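Local coordinates for protein sulfate transporter 4.1, chloroplastic (Arabidopsis thaliana, PDB 7LHV) that cotransports sulfate with protons across the membrane as a member of the SLC26/SulP family and may take part in regulating sulfate assimilation, at residues A[87-92]-A[404-409]; A[523-528]-A[637-642]; A[529-534]-A[550-555]. All blocks are in the same frame, centred on the assembly; numbering follows the deposited sequence.

Contact 1 of 3, residues A[87-92]-A[404-409]; sequences RTYRWS and TGLSGL
Y89 reaches from the loop ahead of helix 91-119 to the start of helix 406-426, where it meets T404 and L406. Its CB points toward the other segment, and CG lies anti to the backbone N (chi1 -176°), which turns the ring to T404 and L406. CD1, the first ring atom to touch, lies 3.9 Å from CG2 of T404, which comes in at the edge of the ring, near its plane. One bond farther out, CE1 stands 4.0 Å from OG1 of T404, a plain van der Waals approach. At the tip, OH rests against a methyl group, 3.7 Å from CD2 of L406. Both partners cross the tyrosine side chain at about a right angle. T404, just ahead of the turn leading into the helix, makes a capping bond: its OG1 accepts a weak hydrogen bond from N of L406 (3.3 Å, N-H...O 158°). The same OG1 is hydrogen-bonded to D98 of helix 91-119, which also packs against Y89 and L406. The loop before helix 91-119 is set here against the start of predicted transmembrane helix 406-426 of the permease family, more than 300 residues later in the chain. On its own side of the contact, the Y89 ring has CE3 of W91 at its edge, in plane, and also packs on Y94 and F95.

Contact 2 of 3, residues A[523-528]-A[637-642]; sequences YTYNGI and DAVQVC
Strand 527-533 opens out of a type II beta turn from Y525 to I528, and helix 635-643 runs past it, the CA atoms of I528 and C642 coming within 7.8 Å of each other. G527 sits in the turn at phi 98°, psi -19°, where a CB would be jammed against the carbonyl O of N526, so the bend itself calls for glycine. The helix is regular: N of C642 bonds to O of A638 at 2.9 Å. The turn leaves Y525 and I528 both pointing toward the helix, and V639 and C642, three residues apart on one helical face, point back at them. No hydrogen bond crosses; the union is apolar. CE2 and CD2 of Y525 meet CG1 of V639 obliquely, at 3.6 and 3.8 Å. This methyl is anti to the backbone N of V639 (chi1 167°), which directs it out from the helix to the ring. I528 is extended beyond CG1, and its end methyl CD1 reaches CB of C642 at 3.6 Å. The same CD1 is looser against V639, 4.4 Å from CG1. Three of the four touching residues are buried. Within the STAS domain, helix 635-643 therefore packs on the mixed sheet near the start of strand 527-533; the adjacent parallel strand 569-575 completes the floor, F571 touching I528 and C642, and I573 touching I528 and V639.

Contact 3 of 3, residues A[529-534]-A[550-555]; sequences VIVRID and REYEVA
Y552 projects its phenol from helix 542-560 onto V529 and V531 of strand 527-533, the first strand and the helix of a beta-alpha-beta unit that strand 569-575 completes in the STAS domain. V529 and V531 are two residues apart on the strand and so point to the same side, toward the helix, while I530 points away. Y552 and V529 approach from opposite directions: CG1 of V529 meets the ring obliquely, 3.6 Å from CE1 and 3.8 Å from CZ. V531 instead crosses the tyrosine at a slant and sits nearer its far end, with CG2 3.9 Å from CZ. Each valine offers a different branch. In V529 the nearer methyl is the one anti to the backbone N (chi1 162°); in V531 it is the one beside that nitrogen, and this choice brings it round to the phenol tip. No hydrogen bond joins the segments, so the hold is by shape and apolar surface. With an alanine at Y552, the methyls of V529 and V531 would probably lose their aromatic partner, leaving a gap between strand and helix. Y597 of helix 584-599 also packs on Y552, tying a second helix to this side of the sheet. Two residues before Y552, R550 forms a salt bridge with E596 of helix 584-599 and packs on A357 of the second subunit. At the end of the strand, NH2 of R532 donates to OD2 of D534 at 3.3 Å, with the acceptor in the guanidinium plane.

Contacts 2 and 3 belong to one STAS domain and share strand 527-533. Their centres are 14 Å apart, contact 3 is nested in the chain loop that contact 2 closes, and they touch where CG2 of V639 lies 3.8 Å from CD1 of I530. Since I530 points away from helix 542-560, the strand is packed by contact 3 on one side and by the C-terminal helix on the other. Contact 1 is remote, at the start of predicted transmembrane helix 406-426: its centre is 68 Å from that of contact 2 and 62 Å from that of contact 3. None of the three includes a residue of the bound-lipid pockets.

Contact 1 of 3, residues A[87-92]-A[404-409]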
loop_
_atom_site.group_PDB
_atom_site.type_symbol
_atom_site.label_atom_id
_atom_site.label_comp_id
_atom_site.label_asym_id
_atom_site.label_seq_id
_atom_site.Cartn_x
_atom_site.Cartn_y
_atom_site.Cartn_z
ATOM N N ARG A 87 16.681 -31.202 -24.090
ATOM C CA ARG A 87 16.225 -31.713 -25.379
ATOM C C ARG A 87 16.830 -30.919 -26.530
ATOM O O ARG A 87 17.322 -31.495 -27.507
ATOM C CB ARG A 87 14.698 -31.680 -25.446
ATOM C CG ARG A 87 14.019 -32.653 -24.499
ATOM C CD ARG A 87 12.505 -32.569 -24.615
ATOM N NE ARG A 87 11.841 -33.517 -23.728
ATOM C CZ ARG A 87 11.471 -33.247 -22.484
ATOM N NH1 ARG A 87 11.664 -32.053 -21.950
ATOM N NH2 ARG A 87 10.889 -34.199 -21.759
ATOM N N THR A 88 16.810 -29.593 -26.430
ATOM C CA THR A 88 17.374 -28.733 -27.468
ATOM C C THR A 88 18.803 -28.353 -27.087
ATOM O O THR A 88 19.103 -27.230 -26.681
ATOM C CB THR A 88 16.499 -27.498 -27.667
ATOM O OG1 THR A 88 16.464 -26.736 -26.454
ATOM C CG2 THR A 88 15.084 -27.907 -28.040
ATOM N N TYR A 89 19.696 -29.329 -27.232
ATOM C CA TYR A 89 21.087 -29.187 -26.815
ATOM C C TYR A 89 21.988 -29.511 -28.001
ATOM O O TYR A 89 22.081 -30.671 -28.417
ATOM C CB TYR A 89 21.389 -30.094 -25.626
ATOM C CG TYR A 89 22.780 -29.932 -25.065
ATOM C CD1 TYR A 89 23.107 -28.830 -24.288
ATOM C CD2 TYR A 89 23.763 -30.880 -25.304
ATOM C CE1 TYR A 89 24.371 -28.674 -23.769
ATOM C CE2 TYR A 89 25.032 -30.731 -24.789
ATOM C CZ TYR A 89 25.330 -29.628 -24.022
ATOM O OH TYR A 89 26.593 -29.476 -23.506
ATOM N N ARG A 90 22.652 -28.491 -28.535
ATOM C CA ARG A 90 23.593 -28.659 -29.642
ATOM C C ARG A 90 24.968 -28.913 -29.039
ATOM O O ARG A 90 25.654 -27.981 -28.617
ATOM C CB ARG A 90 23.589 -27.431 -30.542
ATOM C CG ARG A 90 22.282 -27.217 -31.283
ATOM C CD ARG A 90 22.325 -25.952 -32.118
ATOM N NE ARG A 90 23.315 -26.042 -33.185
ATOM C CZ ARG A 90 23.076 -26.544 -34.388
ATOM N NH1 ARG A 90 21.884 -27.012 -34.718
ATOM N NH2 ARG A 90 24.058 -26.577 -35.284
ATOM N N TRP A 91 25.385 -30.180 -29.036
ATOM C CA TRP A 91 26.530 -30.602 -28.235
ATOM C C TRP A 91 27.793 -29.831 -28.599
ATOM O O TRP A 91 28.505 -29.336 -27.717
ATOM C CB TRP A 91 26.742 -32.106 -28.413
ATOM C CG TRP A 91 28.011 -32.647 -27.831
ATOM C CD1 TRP A 91 29.245 -32.651 -28.411
ATOM C CD2 TRP A 91 28.157 -33.308 -26.569
ATOM N NE1 TRP A 91 30.157 -33.253 -27.576
ATOM C CE2 TRP A 91 29.514 -33.668 -26.441
ATOM C CE3 TRP A 91 27.276 -33.622 -25.530
ATOM C CZ2 TRP A 91 30.010 -34.324 -25.317
ATOM C CZ3 TRP A 91 27.769 -34.274 -24.416
ATOM C CH2 TRP A 91 29.124 -34.616 -24.317
ATOM N N SER A 92 28.060 -29.680 -29.901
ATOM C CA SER A 92 29.383 -29.260 -30.365
ATOM C C SER A 92 29.801 -27.920 -29.767
ATOM O O SER A 92 30.894 -27.796 -29.204
ATOM C CB SER A 92 29.400 -29.196 -31.892
ATOM O OG SER A 92 28.566 -28.154 -32.364
ATOM N N THR A 404 23.242 -23.001 -21.739
ATOM C CA THR A 404 22.277 -23.757 -20.957
ATOM C C THR A 404 22.614 -23.649 -19.473
ATOM O O THR A 404 23.531 -22.934 -19.069
ATOM C CB THR A 404 22.247 -25.222 -21.400
ATOM O OG1 THR A 404 23.498 -25.844 -21.081
ATOM C CG2 THR A 404 22.011 -25.317 -22.894
ATOM N N GLY A 405 21.847 -24.371 -18.660
ATOM C CA GLY A 405 22.096 -24.422 -17.233
ATOM C C GLY A 405 23.227 -25.331 -16.818
ATOM O O GLY A 405 23.570 -25.369 -15.634
ATOM N N LEU A 406 23.810 -26.067 -17.768
ATOM C CA LEU A 406 24.957 -26.911 -17.454
ATOM C C LEU A 406 26.112 -26.093 -16.898
ATOM O O LEU A 406 26.875 -26.588 -16.060
ATOM C CB LEU A 406 25.398 -27.679 -18.700
ATOM C CG LEU A 406 26.371 -28.837 -18.483
ATOM C CD1 LEU A 406 25.698 -29.963 -17.721
ATOM C CD2 LEU A 406 26.909 -29.338 -19.812
ATOM N N SER A 407 26.249 -24.839 -17.337
ATOM C CA SER A 407 27.277 -23.964 -16.784
ATOM C C SER A 407 27.154 -23.848 -15.274
ATOM O O SER A 407 28.163 -23.687 -14.578
ATOM C CB SER A 407 27.191 -22.581 -17.425
ATOM O OG SER A 407 27.211 -22.674 -18.835
ATOM N N GLY A 408 25.931 -23.914 -14.747
ATOM C CA GLY A 408 25.770 -23.972 -13.305
ATOM C C GLY A 408 26.343 -25.247 -12.717
ATOM O O GLY A 408 27.154 -25.205 -11.789
ATOM N N LEU A 409 25.961 -26.396 -13.284
ATOM C CA LEU A 409 26.406 -27.677 -12.744
ATOM C C LEU A 409 27.923 -27.741 -12.673
ATOM O O LEU A 409 28.494 -28.054 -11.621
ATOM C CB LEU A 409 25.870 -28.828 -13.594
ATOM C CG LEU A 409 24.431 -29.276 -13.354
ATOM C CD1 LEU A 409 24.058 -30.376 -14.328
ATOM C CD2 LEU A 409 24.249 -29.741 -11.923
#

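Contact 2 of 3, residues A[523-528]-A[637-642]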
loop_
_atom_site.group_PDB
_atom_site.type_symbol
_atom_site.label_atom_id
_atom_site.label_comp_id
_atom_site.label_asym_id
_atom_site.label_seq_id
_atom_site.Cartn_x
_atom_site.Cartn_y
_atom_site.Cartn_z
ATOM N N TYR A 523 -17.017 24.804 -30.887
ATOM C CA TYR A 523 -16.188 23.978 -30.018
ATOM C C TYR A 523 -16.905 23.581 -28.735
ATOM O O TYR A 523 -17.030 22.386 -28.453
ATOM C CB TYR A 523 -14.877 24.707 -29.711
ATOM C CG TYR A 523 -13.758 23.777 -29.321
ATOM C CD1 TYR A 523 -13.320 22.788 -30.188
ATOM C CD2 TYR A 523 -13.126 23.899 -28.094
ATOM C CE1 TYR A 523 -12.294 21.938 -29.839
ATOM C CE2 TYR A 523 -12.098 23.057 -27.738
ATOM C CZ TYR A 523 -11.686 22.078 -28.612
ATOM O OH TYR A 523 -10.660 21.236 -28.257
ATOM N N THR A 524 -17.390 24.538 -27.953
ATOM C CA THR A 524 -18.072 24.244 -26.703
ATOM C C THR A 524 -19.473 24.836 -26.727
ATOM O O THR A 524 -19.749 25.795 -27.456
ATOM C CB THR A 524 -17.292 24.784 -25.497
ATOM O OG1 THR A 524 -17.818 24.211 -24.294
ATOM C CG2 THR A 524 -17.392 26.298 -25.420
ATOM N N TYR A 525 -20.359 24.245 -25.933
ATOM C CA TYR A 525 -21.755 24.650 -25.874
ATOM C C TYR A 525 -22.074 25.226 -24.503
ATOM O O TYR A 525 -21.644 24.692 -23.478
ATOM C CB TYR A 525 -22.681 23.469 -26.174
ATOM C CG TYR A 525 -22.420 22.816 -27.508
ATOM C CD1 TYR A 525 -22.852 23.408 -28.687
ATOM C CD2 TYR A 525 -21.744 21.606 -27.594
ATOM C CE1 TYR A 525 -22.617 22.816 -29.911
ATOM C CE2 TYR A 525 -21.505 21.007 -28.813
ATOM C CZ TYR A 525 -21.944 21.617 -29.969
ATOM O OH TYR A 525 -21.710 21.026 -31.187
ATOM N N ASN A 526 -22.828 26.324 -24.495
ATOM C CA ASN A 526 -23.242 26.936 -23.241
ATOM C C ASN A 526 -24.296 26.073 -22.563
ATOM O O ASN A 526 -25.300 25.700 -23.178
ATOM C CB ASN A 526 -23.790 28.340 -23.490
ATOM C CG ASN A 526 -22.696 29.365 -23.695
ATOM O OD1 ASN A 526 -21.750 29.446 -22.913
ATOM N ND2 ASN A 526 -22.822 30.157 -24.753
ATOM N N GLY A 527 -24.068 25.757 -21.294
ATOM C CA GLY A 527 -24.991 24.978 -20.506
ATOM C C GLY A 527 -24.653 23.507 -20.399
ATOM O O GLY A 527 -25.135 22.848 -19.474
ATOM N N ILE A 528 -23.823 22.981 -21.295
ATOM C CA ILE A 528 -23.495 21.562 -21.334
ATOM C C ILE A 528 -22.020 21.394 -21.013
ATOM O O ILE A 528 -21.176 22.120 -21.550
ATOM C CB ILE A 528 -23.825 20.935 -22.700
ATOM C CG1 ILE A 528 -25.306 21.105 -23.023
ATOM C CG2 ILE A 528 -23.446 19.467 -22.722
ATOM C CD1 ILE A 528 -25.693 20.538 -24.359
ATOM N N ASP A 637 -24.903 12.346 -30.597
ATOM C CA ASP A 637 -26.345 12.283 -30.387
ATOM C C ASP A 637 -26.737 12.726 -28.981
ATOM O O ASP A 637 -27.804 13.324 -28.800
ATOM C CB ASP A 637 -26.855 10.872 -30.689
ATOM C CG ASP A 637 -26.272 9.821 -29.767
ATOM O OD1 ASP A 637 -25.437 10.166 -28.908
ATOM O OD2 ASP A 637 -26.644 8.638 -29.908
ATOM N N ALA A 638 -25.894 12.451 -27.983
ATOM C CA ALA A 638 -26.175 12.912 -26.627
ATOM C C ALA A 638 -26.247 14.431 -26.570
ATOM O O ALA A 638 -27.197 15.001 -26.023
ATOM C CB ALA A 638 -25.108 12.391 -25.662
ATOM N N VAL A 639 -25.254 15.108 -27.146
ATOM C CA VAL A 639 -25.275 16.567 -27.151
ATOM C C VAL A 639 -26.410 17.085 -28.026
ATOM O O VAL A 639 -27.041 18.099 -27.704
ATOM C CB VAL A 639 -23.907 17.115 -27.586
ATOM C CG1 VAL A 639 -23.998 18.596 -27.894
ATOM C CG2 VAL A 639 -22.896 16.879 -26.486
ATOM N N GLN A 640 -26.705 16.393 -29.129
ATOM C CA GLN A 640 -27.793 16.827 -29.999
ATOM C C GLN A 640 -29.134 16.792 -29.277
ATOM O O GLN A 640 -29.947 17.711 -29.423
ATOM C CB GLN A 640 -27.836 15.963 -31.259
ATOM C CG GLN A 640 -26.834 16.377 -32.320
ATOM C CD GLN A 640 -26.955 17.841 -32.692
ATOM O OE1 GLN A 640 -28.053 18.347 -32.921
ATOM N NE2 GLN A 640 -25.823 18.533 -32.748
ATOM N N VAL A 641 -29.388 15.741 -28.497
ATOM C CA VAL A 641 -30.640 15.689 -27.748
ATOM C C VAL A 641 -30.606 16.590 -26.520
ATOM O O VAL A 641 -31.667 17.004 -26.041
ATOM C CB VAL A 641 -31.000 14.253 -27.329
ATOM C CG1 VAL A 641 -31.200 13.376 -28.555
ATOM C CG2 VAL A 641 -29.949 13.675 -26.410
ATOM N N CYS A 642 -29.420 16.906 -25.993
ATOM C CA CYS A 642 -29.346 17.845 -24.880
ATOM C C CYS A 642 -29.658 19.268 -25.326
ATOM O O CYS A 642 -30.302 20.023 -24.591
ATOM C CB CYS A 642 -27.971 17.771 -24.220
ATOM S SG CYS A 642 -27.755 16.359 -23.116
#

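Contact 3 of 3, residues A[529-534]-A[550-555]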
loop_
_atom_site.group_PDB
_atom_site.type_symbol
_atom_site.label_atom_id
_atom_site.label_comp_id
_atom_site.label_asym_id
_atom_site.label_seq_id
_atom_site.Cartn_x
_atom_site.Cartn_y
_atom_site.Cartn_z
ATOM N N VAL A 529 -21.713 20.447 -20.130
ATOM C CA VAL A 529 -20.345 20.073 -19.803
ATOM C C VAL A 529 -20.171 18.595 -20.114
ATOM O O VAL A 529 -20.946 17.762 -19.632
ATOM C CB VAL A 529 -20.011 20.366 -18.330
ATOM C CG1 VAL A 529 -18.778 19.600 -17.908
ATOM C CG2 VAL A 529 -19.793 21.849 -18.131
ATOM N N ILE A 530 -19.162 18.274 -20.918
ATOM C CA ILE A 530 -18.853 16.900 -21.298
ATOM C C ILE A 530 -17.587 16.489 -20.561
ATOM O O ILE A 530 -16.532 17.110 -20.733
ATOM C CB ILE A 530 -18.684 16.754 -22.815
ATOM C CG1 ILE A 530 -19.824 17.466 -23.539
ATOM C CG2 ILE A 530 -18.634 15.290 -23.202
ATOM C CD1 ILE A 530 -19.540 17.757 -24.987
ATOM N N VAL A 531 -17.688 15.440 -19.751
ATOM C CA VAL A 531 -16.608 14.997 -18.880
ATOM C C VAL A 531 -16.246 13.565 -19.241
ATOM O O VAL A 531 -17.129 12.710 -19.366
ATOM C CB VAL A 531 -17.003 15.105 -17.396
ATOM C CG1 VAL A 531 -16.027 14.343 -16.528
ATOM C CG2 VAL A 531 -17.054 16.557 -16.978
ATOM N N ARG A 532 -14.953 13.304 -19.404
ATOM C CA ARG A 532 -14.439 11.969 -19.673
ATOM C C ARG A 532 -13.497 11.566 -18.552
ATOM O O ARG A 532 -12.567 12.309 -18.221
ATOM C CB ARG A 532 -13.710 11.919 -21.014
ATOM C CG ARG A 532 -13.262 10.554 -21.460
ATOM C CD ARG A 532 -12.387 10.667 -22.692
ATOM N NE ARG A 532 -11.129 11.339 -22.389
ATOM C CZ ARG A 532 -10.456 12.090 -23.250
ATOM N NH1 ARG A 532 -10.885 12.279 -24.486
ATOM N NH2 ARG A 532 -9.323 12.665 -22.858
ATOM N N ILE A 533 -13.740 10.398 -17.968
ATOM C CA ILE A 533 -12.882 9.857 -16.924
ATOM C C ILE A 533 -11.866 8.942 -17.594
ATOM O O ILE A 533 -12.201 7.833 -18.014
ATOM C CB ILE A 533 -13.689 9.110 -15.858
ATOM C CG1 ILE A 533 -14.670 10.057 -15.166
ATOM C CG2 ILE A 533 -12.761 8.470 -14.843
ATOM C CD1 ILE A 533 -16.094 9.915 -15.642
ATOM N N ASP A 534 -10.620 9.400 -17.687
ATOM C CA ASP A 534 -9.591 8.655 -18.401
ATOM C C ASP A 534 -8.987 7.555 -17.540
ATOM O O ASP A 534 -7.761 7.463 -17.424
ATOM C CB ASP A 534 -8.488 9.601 -18.879
ATOM C CG ASP A 534 -8.986 10.627 -19.870
ATOM O OD1 ASP A 534 -9.791 10.263 -20.751
ATOM O OD2 ASP A 534 -8.572 11.802 -19.775
ATOM N N ARG A 550 -18.768 17.081 -8.271
ATOM C CA ARG A 550 -19.459 18.021 -7.398
ATOM C C ARG A 550 -18.996 19.457 -7.587
ATOM O O ARG A 550 -19.679 20.379 -7.123
ATOM C CB ARG A 550 -19.272 17.627 -5.931
ATOM C CG ARG A 550 -20.106 16.446 -5.477
ATOM C CD ARG A 550 -19.693 16.008 -4.082
ATOM N NE ARG A 550 -20.614 15.034 -3.512
ATOM C CZ ARG A 550 -20.315 14.224 -2.505
ATOM N NH1 ARG A 550 -19.121 14.241 -1.938
ATOM N NH2 ARG A 550 -21.236 13.378 -2.058
ATOM N N GLU A 551 -17.836 19.668 -8.212
ATOM C CA GLU A 551 -17.426 21.037 -8.520
ATOM C C GLU A 551 -18.478 21.758 -9.354
ATOM O O GLU A 551 -18.653 22.975 -9.231
ATOM C CB GLU A 551 -16.076 21.052 -9.239
ATOM C CG GLU A 551 -14.906 20.609 -8.386
ATOM C CD GLU A 551 -13.596 20.630 -9.145
ATOM O OE1 GLU A 551 -13.624 20.871 -10.371
ATOM O OE2 GLU A 551 -12.539 20.411 -8.518
ATOM N N TYR A 552 -19.199 21.024 -10.202
ATOM C CA TYR A 552 -20.256 21.642 -10.999
ATOM C C TYR A 552 -21.444 22.048 -10.132
ATOM O O TYR A 552 -22.053 23.100 -10.361
ATOM C CB TYR A 552 -20.671 20.692 -12.118
ATOM C CG TYR A 552 -19.487 20.278 -12.958
ATOM C CD1 TYR A 552 -18.907 21.166 -13.853
ATOM C CD2 TYR A 552 -18.920 19.021 -12.825
ATOM C CE1 TYR A 552 -17.813 20.803 -14.608
ATOM C CE2 TYR A 552 -17.825 18.649 -13.576
ATOM C CZ TYR A 552 -17.276 19.545 -14.466
ATOM O OH TYR A 552 -16.185 19.181 -15.219
ATOM N N GLU A 553 -21.776 21.244 -9.119
ATOM C CA GLU A 553 -22.799 21.662 -8.166
ATOM C C GLU A 553 -22.361 22.907 -7.412
ATOM O O GLU A 553 -23.170 23.802 -7.149
ATOM C CB GLU A 553 -23.100 20.544 -7.173
ATOM C CG GLU A 553 -23.158 19.173 -7.771
ATOM C CD GLU A 553 -23.276 18.108 -6.713
ATOM O OE1 GLU A 553 -22.794 18.336 -5.585
ATOM O OE2 GLU A 553 -23.836 17.039 -7.013
ATOM N N VAL A 554 -21.085 22.967 -7.028
ATOM C CA VAL A 554 -20.578 24.145 -6.329
ATOM C C VAL A 554 -20.663 25.374 -7.225
ATOM O O VAL A 554 -21.013 26.472 -6.772
ATOM C CB VAL A 554 -19.143 23.902 -5.829
ATOM C CG1 VAL A 554 -18.669 25.080 -5.004
ATOM C CG2 VAL A 554 -19.089 22.637 -4.993
ATOM N N ALA A 555 -20.345 25.212 -8.510
ATOM C CA ALA A 555 -20.475 26.320 -9.451
ATOM C C ALA A 555 -21.927 26.767 -9.581
ATOM O O ALA A 555 -22.210 27.968 -9.646
ATOM C CB ALA A 555 -19.913 25.922 -10.815
#